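Long-range contact in Fe-regulated protein B (Neisseria meningitidis, PDB 4AIP), which probably carries iron across the meningococcal outer membrane as a TonB-dependent transporter, with a plug domain seated inside a beta-barrel: residues Leu131-Leu143 / Met271-Phe285. Residues are numbered along the deposited sequence; the frame is centred on the assembly and turned at random.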
ATOM      1  N   LEU B 131     -13.024  17.739 -14.272  1.00 27.82           N
ATOM      2  CA  LEU B 131     -13.225  19.130 -13.858  1.00 27.08           C
ATOM      3  C   LEU B 131     -12.354  20.002 -14.707  1.00 28.02           C
ATOM      4  O   LEU B 131     -11.220  19.665 -15.019  1.00 28.96           O
ATOM      5  CB  LEU B 131     -12.854  19.330 -12.401  1.00 25.33           C
ATOM      6  CG  LEU B 131     -13.304  20.686 -11.834  1.00 23.88           C
ATOM      7  CD1 LEU B 131     -14.853  20.771 -11.754  1.00 20.99           C
ATOM      8  CD2 LEU B 131     -12.662  20.974 -10.470  1.00 21.43           C
ATOM      9  N   TYR B 132     -12.867  21.164 -15.071  1.00 28.69           N
ATOM     10  CA  TYR B 132     -12.153  22.005 -16.024  1.00 27.89           C
ATOM     11  C   TYR B 132     -10.978  22.775 -15.368  1.00 28.03           C
ATOM     12  O   TYR B 132     -10.201  23.407 -16.046  1.00 28.41           O
ATOM     13  CB  TYR B 132     -13.147  22.937 -16.693  1.00 25.30           C
ATOM     14  CG  TYR B 132     -13.531  24.077 -15.815  1.00 24.09           C
ATOM     15  CD1 TYR B 132     -14.600  23.953 -14.873  1.00 22.40           C
ATOM     16  CD2 TYR B 132     -12.810  25.295 -15.873  1.00 21.63           C
ATOM     17  CE1 TYR B 132     -14.953  25.028 -14.043  1.00 21.23           C
ATOM     18  CE2 TYR B 132     -13.154  26.351 -15.062  1.00 20.83           C
ATOM     19  CZ  TYR B 132     -14.220  26.220 -14.156  1.00 21.86           C
ATOM     20  OH  TYR B 132     -14.541  27.293 -13.356  1.00 22.89           O
ATOM     21  N   HIS B 133     -10.857  22.713 -14.046  1.00 28.09           N
ATOM     22  CA  HIS B 133      -9.764  23.364 -13.345  1.00 27.31           C
ATOM     23  C   HIS B 133      -8.542  22.461 -13.291  1.00 28.39           C
ATOM     24  O   HIS B 133      -7.575  22.739 -12.598  1.00 29.18           O
ATOM     25  CB  HIS B 133     -10.202  23.726 -11.949  1.00 25.01           C
ATOM     26  CG  HIS B 133     -10.911  25.038 -11.851  1.00 22.46           C
ATOM     27  ND1 HIS B 133     -10.356  26.221 -12.286  1.00 21.67           N
ATOM     28  CD2 HIS B 133     -12.108  25.366 -11.308  1.00 20.46           C
ATOM     29  CE1 HIS B 133     -11.185  27.215 -12.039  1.00 20.85           C
ATOM     30  NE2 HIS B 133     -12.252  26.724 -11.437  1.00 21.04           N
ATOM     31  N   GLN B 134      -8.596  21.361 -14.018  1.00 28.00           N
ATOM     32  CA  GLN B 134      -7.434  20.514 -14.195  1.00 27.50           C
ATOM     33  C   GLN B 134      -7.477  20.025 -15.630  1.00 28.32           C
ATOM     34  O   GLN B 134      -8.511  20.079 -16.270  1.00 28.54           O
ATOM     35  CB  GLN B 134      -7.484  19.331 -13.207  1.00 25.97           C
ATOM     36  CG  GLN B 134      -8.793  18.509 -13.265  1.00 22.73           C
ATOM     37  CD  GLN B 134      -8.794  17.480 -12.231  1.00 21.83           C
ATOM     38  OE1 GLN B 134      -9.122  17.772 -11.081  1.00 21.76           O
ATOM     39  NE2 GLN B 134      -8.375  16.240 -12.599  1.00 21.62           N
ATOM     40  N   GLY B 135      -6.356  19.532 -16.126  1.00 28.84           N
ATOM     41  CA  GLY B 135      -6.333  18.993 -17.465  1.00 29.00           C
ATOM     42  C   GLY B 135      -6.720  17.537 -17.484  1.00 28.50           C
ATOM     43  O   GLY B 135      -6.895  16.894 -16.470  1.00 29.38           O
ATOM     44  N   ARG B 136      -6.865  17.023 -18.673  1.00 27.58           N
ATOM     45  CA  ARG B 136      -7.128  15.649 -18.835  1.00 25.36           C
ATOM     46  C   ARG B 136      -5.811  14.877 -18.676  1.00 23.68           C
ATOM     47  O   ARG B 136      -4.733  15.389 -18.907  1.00 24.57           O
ATOM     48  CB  ARG B 136      -7.810  15.393 -20.190  1.00 24.30           C
ATOM     49  CG  ARG B 136      -9.241  15.916 -20.307  1.00 21.74           C
ATOM     50  CD  ARG B 136      -9.623  16.055 -21.765  1.00 20.34           C
ATOM     51  NE  ARG B 136     -11.065  16.239 -21.998  1.00 21.39           N
ATOM     52  CZ  ARG B 136     -11.723  17.414 -21.981  1.00 20.74           C
ATOM     53  NH1 ARG B 136     -11.083  18.562 -21.729  1.00 19.59           N
ATOM     54  NH2 ARG B 136     -13.029  17.434 -22.195  1.00 18.43           N
ATOM     55  N   PHE B 137      -5.976  13.614 -18.281  1.00 19.65           N
ATOM     56  CA  PHE B 137      -4.966  12.735 -17.768  1.00 18.21           C
ATOM     57  C   PHE B 137      -3.966  12.414 -18.836  1.00 14.70           C
ATOM     58  O   PHE B 137      -4.322  12.050 -19.982  1.00 14.69           O
ATOM     59  CB  PHE B 137      -5.660  11.446 -17.342  1.00 21.49           C
ATOM     60  CG  PHE B 137      -4.872  10.642 -16.396  1.00 25.52           C
ATOM     61  CD1 PHE B 137      -3.856   9.819 -16.846  1.00 28.58           C
ATOM     62  CD2 PHE B 137      -5.114  10.728 -15.043  1.00 23.90           C
ATOM     63  CE1 PHE B 137      -3.081   9.121 -15.952  1.00 12.44           C
ATOM     64  CE2 PHE B 137      -4.353   9.999 -14.125  1.00 18.25           C
ATOM     65  CZ  PHE B 137      -3.358   9.199 -14.583  1.00 26.85           C
ATOM     66  N   ILE B 138      -2.707  12.551 -18.467  1.00 11.68           N
ATOM     67  CA  ILE B 138      -1.647  12.243 -19.397  1.00 10.53           C
ATOM     68  C   ILE B 138      -0.925  11.027 -18.901  1.00 10.17           C
ATOM     69  O   ILE B 138      -0.480  10.965 -17.753  1.00 11.60           O
ATOM     70  CB  ILE B 138      -0.709  13.433 -19.615  1.00 10.48           C
ATOM     71  CG1 ILE B 138      -1.559  14.636 -20.024  1.00  8.09           C
ATOM     72  CG2 ILE B 138       0.402  13.069 -20.695  1.00  7.03           C
ATOM     73  CD1 ILE B 138      -0.828  16.012 -20.008  1.00  9.39           C
ATOM     74  N   VAL B 139      -0.835  10.062 -19.810  1.00 10.44           N
ATOM     75  CA  VAL B 139      -0.339   8.746 -19.519  1.00 10.80           C
ATOM     76  C   VAL B 139       1.123   8.898 -19.064  1.00 11.24           C
ATOM     77  O   VAL B 139       1.779   9.822 -19.422  1.00 11.94           O
ATOM     78  CB  VAL B 139      -0.457   7.896 -20.785  1.00 10.89           C
ATOM     79  CG1 VAL B 139       0.420   8.513 -21.864  1.00  9.67           C
ATOM     80  CG2 VAL B 139      -0.098   6.436 -20.502  1.00  8.87           C
ATOM     81  N   ASP B 140       1.570   7.927 -18.293  1.00 11.35           N
ATOM     82  CA  ASP B 140       2.896   7.788 -17.762  1.00 11.56           C
ATOM     83  C   ASP B 140       3.754   7.102 -18.837  1.00 11.08           C
ATOM     84  O   ASP B 140       3.416   6.011 -19.274  1.00 12.07           O
ATOM     85  CB  ASP B 140       2.737   6.845 -16.575  1.00 11.75           C
ATOM     86  CG  ASP B 140       3.993   6.678 -15.738  1.00 16.48           C
ATOM     87  OD1 ASP B 140       5.168   6.627 -16.248  1.00 17.43           O
ATOM     88  OD2 ASP B 140       3.785   6.567 -14.492  1.00 19.06           O
ATOM     89  N   PRO B 141       4.895   7.691 -19.207  1.00  9.95           N
ATOM     90  CA  PRO B 141       5.689   7.141 -20.315  1.00  9.90           C
ATOM     91  C   PRO B 141       6.365   5.852 -19.912  1.00  9.79           C
ATOM     92  O   PRO B 141       6.907   5.104 -20.768  1.00 10.05           O
ATOM     93  CB  PRO B 141       6.759   8.227 -20.567  1.00 10.45           C
ATOM     94  CG  PRO B 141       6.820   9.021 -19.271  1.00 10.20           C
ATOM     95  CD  PRO B 141       5.390   8.994 -18.738  1.00 10.82           C
ATOM     96  N   ALA B 142       6.370   5.583 -18.615  1.00  8.69           N
ATOM     97  CA  ALA B 142       6.960   4.314 -18.152  1.00  8.51           C
ATOM     98  C   ALA B 142       6.163   3.151 -18.755  1.00  8.20           C
ATOM     99  O   ALA B 142       6.738   2.142 -19.104  1.00  8.53           O
ATOM    100  CB  ALA B 142       6.973   4.244 -16.614  1.00  7.81           C
ATOM    101  N   LEU B 143       4.852   3.324 -18.938  1.00  8.20           N
ATOM    102  CA  LEU B 143       4.035   2.298 -19.620  1.00  9.49           C
ATOM    103  C   LEU B 143       4.315   2.121 -21.135  1.00  9.26           C
ATOM    104  O   LEU B 143       3.990   1.058 -21.724  1.00  9.14           O
ATOM    105  CB  LEU B 143       2.547   2.566 -19.396  1.00  9.48           C
ATOM    106  CG  LEU B 143       2.100   2.662 -17.947  1.00 14.71           C
ATOM    107  CD1 LEU B 143       0.741   3.375 -17.830  1.00  8.51           C
ATOM    108  CD2 LEU B 143       2.028   1.255 -17.332  1.00  6.28           C
ATOM    109  N   MET B 271      -4.065  -1.982 -17.846  1.00  9.95           N
ATOM    110  CA  MET B 271      -3.177  -0.948 -17.424  1.00 12.05           C
ATOM    111  C   MET B 271      -3.799  -0.099 -16.341  1.00 12.19           C
ATOM    112  O   MET B 271      -5.006   0.161 -16.365  1.00 12.33           O
ATOM    113  CB  MET B 271      -2.799  -0.096 -18.589  1.00 14.14           C
ATOM    114  CG  MET B 271      -2.560   1.284 -18.147  1.00 19.07           C
ATOM    115  SD  MET B 271      -2.264   2.478 -19.402  1.00 26.86           S
ATOM    116  CE  MET B 271      -3.813   2.781 -20.148  1.00 22.76           C
ATOM    117  N   LYS B 272      -2.965   0.359 -15.404  1.00 12.58           N
ATOM    118  CA  LYS B 272      -3.446   1.306 -14.437  1.00 13.15           C
ATOM    119  C   LYS B 272      -2.385   2.375 -14.255  1.00 12.71           C
ATOM    120  O   LYS B 272      -1.211   2.047 -14.190  1.00 12.75           O
ATOM    121  CB  LYS B 272      -3.788   0.629 -13.105  1.00 15.07           C
ATOM    122  CG  LYS B 272      -4.330   1.613 -12.162  1.00 18.31           C
ATOM    123  CD  LYS B 272      -4.300   1.226 -10.717  1.00 20.51           C
ATOM    124  CE  LYS B 272      -5.414   0.358 -10.341  1.00 23.57           C
ATOM    125  NZ  LYS B 272      -5.916   0.855  -9.053  1.00 23.12           N
ATOM    126  N   ASP B 273      -2.837   3.634 -14.109  1.00 13.22           N
ATOM    127  CA  ASP B 273      -1.982   4.806 -13.972  1.00 14.14           C
ATOM    128  C   ASP B 273      -2.600   5.624 -12.852  1.00 14.35           C
ATOM    129  O   ASP B 273      -3.750   6.089 -12.971  1.00 14.11           O
ATOM    130  CB  ASP B 273      -2.163   5.618 -15.268  1.00 17.12           C
ATOM    131  CG  ASP B 273      -0.907   6.429 -15.672  1.00 19.64           C
ATOM    132  OD1 ASP B 273      -0.364   7.178 -14.830  1.00 20.23           O
ATOM    133  OD2 ASP B 273      -0.522   6.359 -16.857  1.00 21.26           O
ATOM    134  N   GLN B 274      -1.892   5.865 -11.772  1.00 14.62           N
ATOM    135  CA  GLN B 274      -2.555   6.531 -10.656  1.00 15.17           C
ATOM    136  C   GLN B 274      -1.725   7.651  -9.994  1.00 15.19           C
ATOM    137  O   GLN B 274      -0.511   7.497  -9.737  1.00 12.51           O
ATOM    138  CB  GLN B 274      -2.906   5.466  -9.639  1.00 16.22           C
ATOM    139  CG  GLN B 274      -3.653   5.980  -8.515  1.00 18.92           C
ATOM    140  CD  GLN B 274      -4.098   4.897  -7.599  1.00 21.41           C
ATOM    141  OE1 GLN B 274      -5.298   4.751  -7.356  1.00 23.60           O
ATOM    142  NE2 GLN B 274      -3.166   4.109  -7.101  1.00 19.75           N
ATOM    143  N   HIS B 275      -2.409   8.740  -9.656  1.00 15.12           N
ATOM    144  CA  HIS B 275      -1.752   9.817  -8.961  1.00 17.14           C
ATOM    145  C   HIS B 275      -2.379  10.043  -7.622  1.00 18.59           C
ATOM    146  O   HIS B 275      -3.589  10.188  -7.560  1.00 21.08           O
ATOM    147  CB  HIS B 275      -1.917  11.109  -9.717  1.00 17.61           C
ATOM    148  CG  HIS B 275      -1.455  11.072 -11.139  1.00 19.38           C
ATOM    149  ND1 HIS B 275      -1.781  12.065 -12.034  1.00 19.61           N
ATOM    150  CD2 HIS B 275      -0.675  10.200 -11.818  1.00 20.35           C
ATOM    151  CE1 HIS B 275      -1.241  11.798 -13.206  1.00 19.81           C
ATOM    152  NE2 HIS B 275      -0.545  10.682 -13.100  1.00 20.14           N
ATOM    153  N   ARG B 276      -1.575  10.156  -6.554  1.00 18.39           N
ATOM    154  CA  ARG B 276      -2.137  10.432  -5.228  1.00 17.48           C
ATOM    155  C   ARG B 276      -1.359  11.478  -4.480  1.00 15.84           C
ATOM    156  O   ARG B 276      -0.135  11.586  -4.600  1.00 16.33           O
ATOM    157  CB  ARG B 276      -2.208   9.155  -4.374  1.00 19.12           C
ATOM    158  CG  ARG B 276      -0.928   8.440  -4.290  1.00 20.50           C
ATOM    159  CD  ARG B 276      -1.190   7.017  -4.648  1.00 22.98           C
ATOM    160  NE  ARG B 276      -1.247   6.244  -3.407  1.00 22.26           N
ATOM    161  CZ  ARG B 276      -1.679   4.988  -3.288  1.00 22.90           C
ATOM    162  NH1 ARG B 276      -2.112   4.313  -4.342  1.00 21.48           N
ATOM    163  NH2 ARG B 276      -1.699   4.398  -2.080  1.00 23.02           N
ATOM    164  N   GLY B 277      -2.059  12.249  -3.683  1.00 12.74           N
ATOM    165  CA  GLY B 277      -1.365  13.157  -2.781  1.00 12.21           C
ATOM    166  C   GLY B 277      -2.334  14.181  -2.250  1.00 11.68           C
ATOM    167  O   GLY B 277      -3.543  14.118  -2.517  1.00 12.36           O
ATOM    168  N   ILE B 278      -1.841  15.123  -1.484  1.00 11.56           N
ATOM    169  CA  ILE B 278      -2.710  16.146  -1.007  1.00 14.01           C
ATOM    170  C   ILE B 278      -2.709  17.196  -2.152  1.00 14.44           C
ATOM    171  O   ILE B 278      -1.647  17.755  -2.526  1.00 15.22           O
ATOM    172  CB  ILE B 278      -2.173  16.801   0.289  1.00 16.01           C
ATOM    173  CG1 ILE B 278      -1.681  15.764   1.308  1.00 19.10           C
ATOM    174  CG2 ILE B 278      -3.185  17.762   0.870  1.00 17.33           C
ATOM    175  CD1 ILE B 278      -2.759  14.976   1.976  1.00 21.81           C
ATOM    176  N   ARG B 279      -3.891  17.475  -2.693  1.00 12.72           N
ATOM    177  CA  ARG B 279      -3.976  18.249  -3.884  1.00 13.56           C
ATOM    178  C   ARG B 279      -5.061  19.205  -3.601  1.00 14.61           C
ATOM    179  O   ARG B 279      -5.845  19.006  -2.653  1.00 16.76           O
ATOM    180  CB  ARG B 279      -4.382  17.380  -5.050  1.00 14.59           C
ATOM    181  CG  ARG B 279      -3.349  16.273  -5.340  1.00 18.39           C
ATOM    182  CD  ARG B 279      -2.117  16.810  -6.089  1.00 19.56           C
ATOM    183  NE  ARG B 279      -2.479  17.195  -7.452  1.00 21.12           N
ATOM    184  CZ  ARG B 279      -1.715  17.853  -8.318  1.00 21.17           C
ATOM    185  NH1 ARG B 279      -0.504  18.261  -7.977  1.00 22.10           N
ATOM    186  NH2 ARG B 279      -2.166  18.145  -9.525  1.00 18.96           N
ATOM    187  N   THR B 280      -5.126  20.251  -4.401  1.00 15.75           N
ATOM    188  CA  THR B 280      -6.004  21.352  -4.122  1.00 19.13           C
ATOM    189  C   THR B 280      -7.254  21.177  -4.961  1.00 20.98           C
ATOM    190  O   THR B 280      -7.247  20.473  -5.974  1.00 18.41           O
ATOM    191  CB  THR B 280      -5.292  22.705  -4.432  1.00 20.05           C
ATOM    192  OG1 THR B 280      -4.976  22.783  -5.827  1.00 20.44           O
ATOM    193  CG2 THR B 280      -4.013  22.776  -3.748  1.00 21.22           C
ATOM    194  N   VAL B 281      -8.350  21.757  -4.498  1.00 28.03           N
ATOM    195  CA  VAL B 281      -9.581  21.780  -5.276  1.00 33.70           C
ATOM    196  C   VAL B 281      -9.041  22.578  -6.430  1.00 36.06           C
ATOM    197  O   VAL B 281      -8.329  23.536  -6.184  1.00 39.34           O
ATOM    198  CB  VAL B 281     -10.654  22.639  -4.548  1.00 34.45           C
ATOM    199  CG1 VAL B 281     -11.934  22.814  -5.438  1.00 36.09           C
ATOM    200  CG2 VAL B 281     -10.972  22.098  -3.130  1.00 35.49           C
ATOM    201  N   ARG B 282      -9.255  22.242  -7.674  1.00 36.49           N
ATOM    202  CA  ARG B 282      -8.603  23.143  -8.682  1.00 37.32           C
ATOM    203  C   ARG B 282      -7.113  22.978  -8.812  1.00 37.02           C
ATOM    204  O   ARG B 282      -6.355  23.848  -8.382  1.00 37.60           O
ATOM    205  CB  ARG B 282      -8.766  24.635  -8.346  1.00 36.50           C
ATOM    206  CG  ARG B 282     -10.121  25.221  -8.499  1.00 37.20           C
ATOM    207  CD  ARG B 282     -10.062  26.704  -8.226  1.00 35.69           C
ATOM    208  NE  ARG B 282     -11.299  27.183  -7.626  1.00 34.10           N
ATOM    209  CZ  ARG B 282     -11.594  27.122  -6.324  1.00 33.77           C
ATOM    210  NH1 ARG B 282     -10.723  26.613  -5.449  1.00 31.56           N
ATOM    211  NH2 ARG B 282     -12.769  27.569  -5.896  1.00 31.88           N
ATOM    212  N   GLU B 283      -6.675  21.924  -9.475  1.00 36.16           N
ATOM    213  CA  GLU B 283      -5.245  21.636  -9.563  1.00 34.37           C
ATOM    214  C   GLU B 283      -4.419  22.575 -10.445  1.00 35.96           C
ATOM    215  O   GLU B 283      -3.166  22.507 -10.452  1.00 36.87           O
ATOM    216  CB  GLU B 283      -5.066  20.211 -10.007  1.00 30.04           C
ATOM    217  CG  GLU B 283      -5.956  19.292  -9.213  1.00 25.34           C
ATOM    218  CD  GLU B 283      -5.662  17.848  -9.457  1.00 21.72           C
ATOM    219  OE1 GLU B 283      -4.901  17.501 -10.421  1.00 21.21           O
ATOM    220  OE2 GLU B 283      -6.213  17.051  -8.680  1.00 22.05           O
ATOM    221  N   GLU B 284      -5.097  23.457 -11.177  1.00 36.76           N
ATOM    222  CA  GLU B 284      -4.385  24.383 -12.063  1.00 37.54           C
ATOM    223  C   GLU B 284      -3.754  25.545 -11.297  1.00 37.38           C
ATOM    224  O   GLU B 284      -2.924  26.248 -11.819  1.00 38.22           O
ATOM    225  CB  GLU B 284      -5.263  24.859 -13.230  1.00 36.58           C
ATOM    226  CG  GLU B 284      -6.345  25.856 -12.826  1.00 36.12           C
ATOM    227  CD  GLU B 284      -7.163  26.397 -14.024  1.00 36.74           C
ATOM    228  OE1 GLU B 284      -6.639  26.574 -15.164  1.00 37.90           O
ATOM    229  OE2 GLU B 284      -8.357  26.659 -13.814  1.00 34.12           O
ATOM    230  N   PHE B 285      -4.163  25.726 -10.055  1.00 37.30           N
ATOM    231  CA  PHE B 285      -3.605  26.737  -9.184  1.00 37.05           C
ATOM    232  C   PHE B 285      -2.974  26.084  -7.948  1.00 37.79           C
ATOM    233  O   PHE B 285      -3.390  24.991  -7.562  1.00 36.90           O
ATOM    234  CB  PHE B 285      -4.728  27.654  -8.702  1.00 36.08           C
ATOM    235  CG  PHE B 285      -5.560  28.306  -9.800  1.00 34.64           C
ATOM    236  CD1 PHE B 285      -4.965  29.058 -10.823  1.00 34.72           C
ATOM    237  CD2 PHE B 285      -6.951  28.235  -9.751  1.00 32.41           C
ATOM    238  CE1 PHE B 285      -5.740  29.653 -11.813  1.00 32.68           C
ATOM    239  CE2 PHE B 285      -7.727  28.827 -10.731  1.00 30.79           C
ATOM    240  CZ  PHE B 285      -7.118  29.533 -11.764  1.00 29.78           C
TER
HETATM  241  O   HOH W   1       0.362   9.610 -15.702  1.00  4.44           O
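F137, with CG anti to the backbone N (chi1 -160°), and H275, with CG anti to its carbonyl carbon (chi1 -55°), come from opposite directions and meet in an offset stack, centroids 4.6 Å apart. The CZ end of the phenyl lies over one imidazole face, offset toward its rim, while H275 NE2 still meets a water that donates to I138 O and D273 OD1. Aspartate suits this place: D273 OD1 takes the water, and D273 OD2 accepts from D140 N at 3.0 Å through its syn lone pair. D140 OD1 meanwhile closes an Asx turn onto A142 N. Beside them L143 CD1 packs on M271 SD at 3.5 Å, apolar against apolar.

At the other end, H133 ND1 donates to E284 OE2, 2.6 Å away, nearly in the plane of the H133 ring and to the anti lone pair of E284 OE2; the same oxygen is also salt-bridged to R722, and a hydrogen-bond donor and a cation on one oxygen would probably favour the charged form of E284. R282 lays its aliphatic CG over one face of the H133 ring as a CH-pi contact, 3.6 Å from the centroid, leaving its guanidinium to bond Q299. Together these contacts join a plug-domain loop to barrel strand 271-276 and to the loop after strand 278-279, consistent with the plug-in-barrel architecture of TonB-dependent transporters.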